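Cruciform cutting endonuclease 1, mitochondrial (Schizosaccharomyces pombe, PDB 1KCF) resolves four-way Holliday junctions as a homodimeric, magnesium-binding endonuclease, cutting at the point of strand exchange, and seems to be important for mitochondrial DNA maintenance. Local coordinates at residues I49-C55 against W70-T76; M94-S98 against M137-L142. All blocks are in the same frame, centred on the assembly; numbering follows the deposited sequence.

In the fold
After two N-terminal helices, 6-15 and 26-33, the chain enters the sheet in strand 42-47, which carries the magnesium ligand Asp-46, then turns back into strand 52-59. Interaction 1 closes the hairpin between this strand and strand 65-73, joining the middle of the mixed sheet to the strand next to its 204-206 edge. The chain then enters helix 91-109, adds strand 113-118 on the far side of strand 42-47 from the hairpin and continues into helix 128-151; interaction 2 closes this second loop. The loops follow one another, neither enclosing the other. The contact centres lie about 15 Å apart, and they touch where Ile-49 meets Met-94 and Leu-75 meets Leu-97, tying the hairpin to the helical layer.

Interaction 1 of 2, residues I49-C55 against W70-T76; sequences IKNFSYC and WSVENLT
Glu-73 OE1 is gripped from two sources: Ser-71 OG donates to it over 2.6 Å, arriving from above the carboxylate plane, and a water donates as well. The same water hydrogen-bonds Tyr-54 OH at 2.7 Å, lying in the plane of the phenol ring, so it links the two strands. Tyr-54 reaches across because CG sits between its backbone N and carbonyl carbon (chi1 70°), which lays the ring over Ser-71, with OH 3.6 Å from Ser-71 CB. Beneath these side chains Tyr-54 and Ser-71 form a hydrogen-bonded antiparallel pair, each backbone N donating to the other's O; Phe-52 and Glu-73 form the next, Glu-73 N donating almost straight and Phe-52 N only weakly. Beyond the strands, Leu-75 N donates to Ile-49 O at 2.9 Å. On the other sheet face Cys-55 SG lies over the five-membered ring of Trp-70, 4.1 Å from its centroid, while Trp-70 NE1 donates to Met-228 O. Ser-53 OG, packed 3.2 Å from Val-72 CG2, is hydrogen-bonded with Ser-231 OG and Asp-227 O on helix 224-253. This is an antiparallel hairpin of the RNase H-like fold of RuvC-family resolvases, with Ser-53 beside the magnesium ligand Asp-46.

Interaction 2 of 2, residues M94-S98 against M137-L142; sequences MADLS and MLESML
Ser-98, Met-94 and Met-141 bury the most surface where segments 94-98 (helix 91-109) and 137-142 (helix 128-151) cross at -59°, their axes 9.4 Å apart. Ser-98 OG comes within 3.2 Å of Met-141 CB, yet its hydrogen bond runs back along its own helix, to Met-94 O at 2.9 Å. A chi1 of -59° turns the hydroxyl beside its backbone N for this, and it approaches the carbonyl from above its plane. Met-94 O also accepts from Ser-98 N, so two donors of one residue grip it and the buried hydroxyl has its partner within the turn. Met-141 runs extended beyond CG and carries its sulfur across to segment 94-98, where SD lies 3.4 Å from both Ala-95 N and Ser-98 OG. Met-94 is instead bent at chi2 and chi3: CG packs 3.3 Å from Met-137 SD, and its chain crosses Leu-138 at about a right angle, Met-94 CE 4.1 Å from Leu-138 CG. Leu-142 CD2 packs against Ser-98 O. Leu-142 also rests on Leu-47 and Met-116 of the central strands 42-47 and 113-118, while Met-141 packs on Ala-144 of the second subunit, placing helix 128-151 between the sheet, helix 91-109 and the dimer partner.

Interaction 1 of 2, residues I49-C55 against W70-T76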
ATOM      1  N   ILE A  49     -12.990  -1.703   4.594  1.00 43.13           N
ATOM      2  CA  ILE A  49     -13.551  -1.980   3.279  1.00 45.46           C
ATOM      3  C   ILE A  49     -15.068  -2.095   3.365  1.00 46.09           C
ATOM      4  O   ILE A  49     -15.788  -1.404   2.649  1.00 42.99           O
ATOM      5  CB  ILE A  49     -12.941  -3.264   2.680  1.00 47.87           C
ATOM      6  CG1 ILE A  49     -11.435  -3.063   2.490  1.00 49.65           C
ATOM      7  CG2 ILE A  49     -13.599  -3.586   1.344  1.00 45.88           C
ATOM      8  CD1 ILE A  49     -10.697  -4.282   1.985  1.00 55.20           C
ATOM      9  N   LYS A  50     -15.557  -2.946   4.259  1.00 47.50           N
ATOM     10  CA  LYS A  50     -16.995  -3.109   4.395  1.00 49.41           C
ATOM     11  C   LYS A  50     -17.600  -2.061   5.319  1.00 49.94           C
ATOM     12  O   LYS A  50     -18.823  -1.934   5.408  1.00 51.30           O
ATOM     13  CB  LYS A  50     -17.324  -4.529   4.871  1.00 53.75           C
ATOM     14  CG  LYS A  50     -16.921  -5.591   3.846  1.00 56.36           C
ATOM     15  CD  LYS A  50     -17.408  -6.980   4.215  1.00 61.02           C
ATOM     16  CE  LYS A  50     -16.977  -7.999   3.160  1.00 65.18           C
ATOM     17  NZ  LYS A  50     -17.470  -9.376   3.452  1.00 68.46           N
ATOM     18  N   ASN A  51     -16.743  -1.305   6.001  1.00 46.71           N
ATOM     19  CA  ASN A  51     -17.212  -0.245   6.886  1.00 44.96           C
ATOM     20  C   ASN A  51     -16.315   0.987   6.796  1.00 43.95           C
ATOM     21  O   ASN A  51     -15.850   1.524   7.809  1.00 43.34           O
ATOM     22  CB  ASN A  51     -17.305  -0.727   8.339  1.00 42.81           C
ATOM     23  CG  ASN A  51     -15.962  -1.090   8.930  1.00 45.88           C
ATOM     24  OD1 ASN A  51     -15.832  -1.226  10.145  1.00 48.06           O
ATOM     25  ND2 ASN A  51     -14.957  -1.260   8.079  1.00 45.61           N
ATOM     26  N   PHE A  52     -16.066   1.419   5.566  1.00 42.64           N
ATOM     27  CA  PHE A  52     -15.254   2.600   5.314  1.00 41.00           C
ATOM     28  C   PHE A  52     -16.058   3.762   5.878  1.00 41.05           C
ATOM     29  O   PHE A  52     -17.238   3.911   5.571  1.00 41.37           O
ATOM     30  CB  PHE A  52     -15.058   2.784   3.805  1.00 41.40           C
ATOM     31  CG  PHE A  52     -14.238   3.993   3.434  1.00 41.62           C
ATOM     32  CD1 PHE A  52     -12.849   3.943   3.457  1.00 43.13           C
ATOM     33  CD2 PHE A  52     -14.858   5.176   3.050  1.00 40.90           C
ATOM     34  CE1 PHE A  52     -12.088   5.058   3.100  1.00 46.69           C
ATOM     35  CE2 PHE A  52     -14.110   6.294   2.694  1.00 42.68           C
ATOM     36  CZ  PHE A  52     -12.722   6.236   2.716  1.00 44.35           C
ATOM     37  N   SER A  53     -15.437   4.574   6.719  1.00 40.70           N
ATOM     38  CA  SER A  53     -16.146   5.706   7.289  1.00 41.20           C
ATOM     39  C   SER A  53     -15.366   6.994   7.056  1.00 40.68           C
ATOM     40  O   SER A  53     -14.140   6.985   7.034  1.00 41.05           O
ATOM     41  CB  SER A  53     -16.366   5.499   8.787  1.00 40.75           C
ATOM     42  OG  SER A  53     -17.133   6.559   9.330  1.00 44.27           O
ATOM     43  N   TYR A  54     -16.085   8.096   6.876  1.00 41.45           N
ATOM     44  CA  TYR A  54     -15.445   9.384   6.648  1.00 40.39           C
ATOM     45  C   TYR A  54     -16.302  10.510   7.209  1.00 40.46           C
ATOM     46  O   TYR A  54     -17.523  10.386   7.316  1.00 40.82           O
ATOM     47  CB  TYR A  54     -15.218   9.600   5.146  1.00 39.34           C
ATOM     48  CG  TYR A  54     -16.489   9.819   4.355  1.00 41.00           C
ATOM     49  CD1 TYR A  54     -17.088  11.077   4.296  1.00 41.44           C
ATOM     50  CD2 TYR A  54     -17.107   8.763   3.680  1.00 39.64           C
ATOM     51  CE1 TYR A  54     -18.269  11.285   3.590  1.00 41.27           C
ATOM     52  CE2 TYR A  54     -18.289   8.958   2.971  1.00 41.35           C
ATOM     53  CZ  TYR A  54     -18.865  10.223   2.929  1.00 44.14           C
ATOM     54  OH  TYR A  54     -20.036  10.435   2.229  1.00 43.93           O
ATOM     55  N   CYS A  55     -15.645  11.602   7.582  1.00 40.85           N
ATOM     56  CA  CYS A  55     -16.324  12.779   8.108  1.00 40.14           C
ATOM     57  C   CYS A  55     -15.603  13.979   7.501  1.00 39.76           C
ATOM     58  O   CYS A  55     -14.396  14.149   7.690  1.00 39.85           O
ATOM     59  CB  CYS A  55     -16.233  12.820   9.640  1.00 40.35           C
ATOM     60  SG  CYS A  55     -17.255  14.114  10.441  1.00 42.28           S
ATOM     61  N   TRP A  70     -20.924  13.180   6.101  1.00 43.31           N
ATOM     62  CA  TRP A  70     -20.608  12.191   7.113  1.00 43.70           C
ATOM     63  C   TRP A  70     -21.294  10.885   6.761  1.00 43.46           C
ATOM     64  O   TRP A  70     -22.511  10.855   6.570  1.00 46.26           O
ATOM     65  CB  TRP A  70     -21.118  12.741   8.443  1.00 41.44           C
ATOM     66  CG  TRP A  70     -20.730  12.006   9.656  1.00 38.95           C
ATOM     67  CD1 TRP A  70     -19.672  11.164   9.806  1.00 40.08           C
ATOM     68  CD2 TRP A  70     -21.351  12.109  10.940  1.00 37.16           C
ATOM     69  NE1 TRP A  70     -19.591  10.736  11.106  1.00 37.40           N
ATOM     70  CE2 TRP A  70     -20.610  11.300  11.825  1.00 35.65           C
ATOM     71  CE3 TRP A  70     -22.464  12.809  11.428  1.00 37.26           C
ATOM     72  CZ2 TRP A  70     -20.942  11.168  13.177  1.00 34.83           C
ATOM     73  CZ3 TRP A  70     -22.795  12.680  12.777  1.00 37.90           C
ATOM     74  CH2 TRP A  70     -22.035  11.864  13.634  1.00 37.84           C
ATOM     75  N   SER A  71     -20.523   9.804   6.673  1.00 42.58           N
ATOM     76  CA  SER A  71     -21.110   8.519   6.318  1.00 43.94           C
ATOM     77  C   SER A  71     -20.188   7.318   6.511  1.00 44.22           C
ATOM     78  O   SER A  71     -18.970   7.459   6.683  1.00 45.43           O
ATOM     79  CB  SER A  71     -21.575   8.569   4.854  1.00 45.11           C
ATOM     80  OG  SER A  71     -22.257   7.388   4.476  1.00 45.99           O
ATOM     81  N   VAL A  72     -20.795   6.134   6.492  1.00 42.60           N
ATOM     82  CA  VAL A  72     -20.086   4.866   6.612  1.00 44.97           C
ATOM     83  C   VAL A  72     -20.573   4.037   5.430  1.00 46.56           C
ATOM     84  O   VAL A  72     -21.776   3.876   5.228  1.00 48.15           O
ATOM     85  CB  VAL A  72     -20.419   4.141   7.927  1.00 45.30           C
ATOM     86  CG1 VAL A  72     -19.873   2.731   7.893  1.00 44.90           C
ATOM     87  CG2 VAL A  72     -19.810   4.894   9.095  1.00 49.34           C
ATOM     88  N   GLU A  73     -19.637   3.511   4.651  1.00 46.54           N
ATOM     89  CA  GLU A  73     -19.993   2.758   3.461  1.00 48.85           C
ATOM     90  C   GLU A  73     -19.382   1.369   3.397  1.00 47.78           C
ATOM     91  O   GLU A  73     -18.350   1.101   4.001  1.00 48.38           O
ATOM     92  CB  GLU A  73     -19.554   3.540   2.221  1.00 49.51           C
ATOM     93  CG  GLU A  73     -19.983   4.996   2.221  1.00 53.11           C
ATOM     94  CD  GLU A  73     -21.467   5.166   1.995  1.00 54.54           C
ATOM     95  OE1 GLU A  73     -21.961   6.306   2.132  1.00 56.31           O
ATOM     96  OE2 GLU A  73     -22.135   4.163   1.671  1.00 56.20           O
ATOM     97  N   ASN A  74     -20.043   0.495   2.651  1.00 47.28           N
ATOM     98  CA  ASN A  74     -19.570  -0.863   2.447  1.00 49.03           C
ATOM     99  C   ASN A  74     -19.172  -0.879   0.979  1.00 49.44           C
ATOM    100  O   ASN A  74     -20.026  -0.967   0.098  1.00 49.90           O
ATOM    101  CB  ASN A  74     -20.688  -1.868   2.719  1.00 48.51           C
ATOM    102  CG  ASN A  74     -20.228  -3.308   2.570  1.00 48.86           C
ATOM    103  OD1 ASN A  74     -20.826  -4.222   3.138  1.00 48.64           O
ATOM    104  ND2 ASN A  74     -19.165  -3.516   1.801  1.00 47.61           N
ATOM    105  N   LEU A  75     -17.870  -0.771   0.730  1.00 50.25           N
ATOM    106  CA  LEU A  75     -17.323  -0.727  -0.621  1.00 52.42           C
ATOM    107  C   LEU A  75     -17.508  -2.012  -1.431  1.00 54.45           C
ATOM    108  O   LEU A  75     -17.043  -2.110  -2.563  1.00 53.87           O
ATOM    109  CB  LEU A  75     -15.837  -0.354  -0.549  1.00 50.64           C
ATOM    110  CG  LEU A  75     -15.519   0.891   0.298  1.00 51.46           C
ATOM    111  CD1 LEU A  75     -14.031   1.211   0.230  1.00 50.44           C
ATOM    112  CD2 LEU A  75     -16.334   2.079  -0.202  1.00 51.37           C
ATOM    113  N   THR A  76     -18.192  -2.992  -0.851  1.00 56.85           N
ATOM    114  CA  THR A  76     -18.440  -4.264  -1.525  1.00 60.28           C
ATOM    115  C   THR A  76     -19.833  -4.289  -2.148  1.00 61.20           C
ATOM    116  O   THR A  76     -20.101  -5.070  -3.062  1.00 61.82           O
ATOM    117  CB  THR A  76     -18.307  -5.448  -0.535  1.00 61.05           C
ATOM    118  OG1 THR A  76     -16.925  -5.641  -0.211  1.00 62.15           O
ATOM    119  CG2 THR A  76     -18.863  -6.727  -1.139  1.00 64.94           C
TER
HETATM  120  O   HOH W   1     -20.959   8.328   0.858  1.00 56.98           O

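Interaction 2 of 2, residues M94-S98 against M137-L142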
ATOM      1  N   MET A  94      -7.137  -4.487  -5.495  1.00 50.09           N
ATOM      2  CA  MET A  94      -7.075  -3.460  -4.465  1.00 49.85           C
ATOM      3  C   MET A  94      -6.631  -2.123  -5.053  1.00 48.16           C
ATOM      4  O   MET A  94      -7.109  -1.069  -4.642  1.00 46.19           O
ATOM      5  CB  MET A  94      -6.124  -3.892  -3.347  1.00 49.40           C
ATOM      6  CG  MET A  94      -6.700  -4.978  -2.442  1.00 53.35           C
ATOM      7  SD  MET A  94      -8.247  -4.458  -1.655  1.00 54.45           S
ATOM      8  CE  MET A  94      -7.631  -3.213  -0.518  1.00 54.13           C
ATOM      9  N   ALA A  95      -5.720  -2.174  -6.018  1.00 48.20           N
ATOM     10  CA  ALA A  95      -5.240  -0.958  -6.662  1.00 46.59           C
ATOM     11  C   ALA A  95      -6.440  -0.303  -7.320  1.00 46.10           C
ATOM     12  O   ALA A  95      -6.604   0.912  -7.272  1.00 48.58           O
ATOM     13  CB  ALA A  95      -4.188  -1.295  -7.703  1.00 45.06           C
ATOM     14  N   ASP A  96      -7.287  -1.130  -7.924  1.00 47.37           N
ATOM     15  CA  ASP A  96      -8.492  -0.654  -8.591  1.00 47.99           C
ATOM     16  C   ASP A  96      -9.406   0.059  -7.597  1.00 46.77           C
ATOM     17  O   ASP A  96      -9.948   1.122  -7.889  1.00 46.34           O
ATOM     18  CB  ASP A  96      -9.238  -1.828  -9.224  1.00 52.30           C
ATOM     19  CG  ASP A  96     -10.535  -1.408  -9.879  1.00 56.59           C
ATOM     20  OD1 ASP A  96     -10.495  -0.562 -10.795  1.00 59.03           O
ATOM     21  OD2 ASP A  96     -11.598  -1.924  -9.476  1.00 62.99           O
ATOM     22  N   LEU A  97      -9.581  -0.540  -6.423  1.00 42.83           N
ATOM     23  CA  LEU A  97     -10.423   0.055  -5.394  1.00 42.08           C
ATOM     24  C   LEU A  97      -9.779   1.335  -4.859  1.00 40.26           C
ATOM     25  O   LEU A  97     -10.455   2.348  -4.672  1.00 38.17           O
ATOM     26  CB  LEU A  97     -10.637  -0.935  -4.244  1.00 41.26           C
ATOM     27  CG  LEU A  97     -11.457  -0.454  -3.042  1.00 41.91           C
ATOM     28  CD1 LEU A  97     -12.900  -0.206  -3.457  1.00 38.58           C
ATOM     29  CD2 LEU A  97     -11.396  -1.499  -1.944  1.00 39.40           C
ATOM     30  N   SER A  98      -8.473   1.284  -4.616  1.00 38.10           N
ATOM     31  CA  SER A  98      -7.758   2.441  -4.096  1.00 42.43           C
ATOM     32  C   SER A  98      -7.841   3.630  -5.047  1.00 44.15           C
ATOM     33  O   SER A  98      -7.996   4.769  -4.612  1.00 42.74           O
ATOM     34  CB  SER A  98      -6.292   2.093  -3.848  1.00 41.80           C
ATOM     35  OG  SER A  98      -6.173   1.018  -2.933  1.00 46.31           O
ATOM     36  N   MET A 137      -3.011  -2.688   3.022  1.00 41.56           N
ATOM     37  CA  MET A 137      -2.902  -2.527   1.585  1.00 43.99           C
ATOM     38  C   MET A 137      -3.604  -1.257   1.118  1.00 44.26           C
ATOM     39  O   MET A 137      -3.059  -0.499   0.319  1.00 43.47           O
ATOM     40  CB  MET A 137      -3.509  -3.741   0.880  1.00 44.48           C
ATOM     41  CG  MET A 137      -2.943  -3.989  -0.497  1.00 51.80           C
ATOM     42  SD  MET A 137      -3.652  -5.429  -1.295  1.00 59.44           S
ATOM     43  CE  MET A 137      -3.139  -6.719  -0.150  1.00 54.27           C
ATOM     44  N   LEU A 138      -4.817  -1.042   1.619  1.00 45.07           N
ATOM     45  CA  LEU A 138      -5.613   0.128   1.271  1.00 46.29           C
ATOM     46  C   LEU A 138      -4.858   1.395   1.655  1.00 45.10           C
ATOM     47  O   LEU A 138      -4.675   2.298   0.844  1.00 45.05           O
ATOM     48  CB  LEU A 138      -6.950   0.093   2.012  1.00 48.32           C
ATOM     49  CG  LEU A 138      -8.205   0.434   1.207  1.00 52.13           C
ATOM     50  CD1 LEU A 138      -9.356   0.689   2.172  1.00 52.03           C
ATOM     51  CD2 LEU A 138      -7.964   1.662   0.345  1.00 51.45           C
ATOM     52  N   GLU A 139      -4.421   1.446   2.905  1.00 44.93           N
ATOM     53  CA  GLU A 139      -3.674   2.586   3.412  1.00 46.28           C
ATOM     54  C   GLU A 139      -2.438   2.848   2.558  1.00 44.16           C
ATOM     55  O   GLU A 139      -2.201   3.975   2.121  1.00 43.46           O
ATOM     56  CB  GLU A 139      -3.255   2.327   4.861  1.00 48.65           C
ATOM     57  CG  GLU A 139      -2.261   3.328   5.423  1.00 54.78           C
ATOM     58  CD  GLU A 139      -1.898   3.039   6.870  1.00 59.81           C
ATOM     59  OE1 GLU A 139      -2.730   3.318   7.757  1.00 63.43           O
ATOM     60  OE2 GLU A 139      -0.786   2.526   7.122  1.00 62.72           O
ATOM     61  N   SER A 140      -1.657   1.798   2.326  1.00 42.15           N
ATOM     62  CA  SER A 140      -0.431   1.896   1.542  1.00 41.36           C
ATOM     63  C   SER A 140      -0.647   2.444   0.140  1.00 38.66           C
ATOM     64  O   SER A 140       0.103   3.306  -0.314  1.00 38.40           O
ATOM     65  CB  SER A 140       0.246   0.530   1.438  1.00 40.51           C
ATOM     66  OG  SER A 140       0.725   0.110   2.696  1.00 46.41           O
ATOM     67  N   MET A 141      -1.662   1.932  -0.545  1.00 35.75           N
ATOM     68  CA  MET A 141      -1.952   2.372  -1.902  1.00 37.52           C
ATOM     69  C   MET A 141      -2.422   3.825  -1.951  1.00 36.22           C
ATOM     70  O   MET A 141      -1.992   4.589  -2.818  1.00 35.17           O
ATOM     71  CB  MET A 141      -2.987   1.442  -2.546  1.00 36.48           C
ATOM     72  CG  MET A 141      -2.490   0.000  -2.669  1.00 38.26           C
ATOM     73  SD  MET A 141      -3.582  -1.088  -3.607  1.00 42.98           S
ATOM     74  CE  MET A 141      -2.456  -2.416  -4.039  1.00 38.99           C
ATOM     75  N   LEU A 142      -3.295   4.202  -1.020  1.00 36.85           N
ATOM     76  CA  LEU A 142      -3.801   5.568  -0.960  1.00 37.89           C
ATOM     77  C   LEU A 142      -2.649   6.548  -0.762  1.00 38.69           C
ATOM     78  O   LEU A 142      -2.639   7.627  -1.352  1.00 40.32           O
ATOM     79  CB  LEU A 142      -4.817   5.718   0.177  1.00 38.34           C
ATOM     80  CG  LEU A 142      -6.176   5.043  -0.036  1.00 38.82           C
ATOM     81  CD1 LEU A 142      -7.053   5.286   1.178  1.00 37.28           C
ATOM     82  CD2 LEU A 142      -6.844   5.596  -1.292  1.00 37.82           C
TER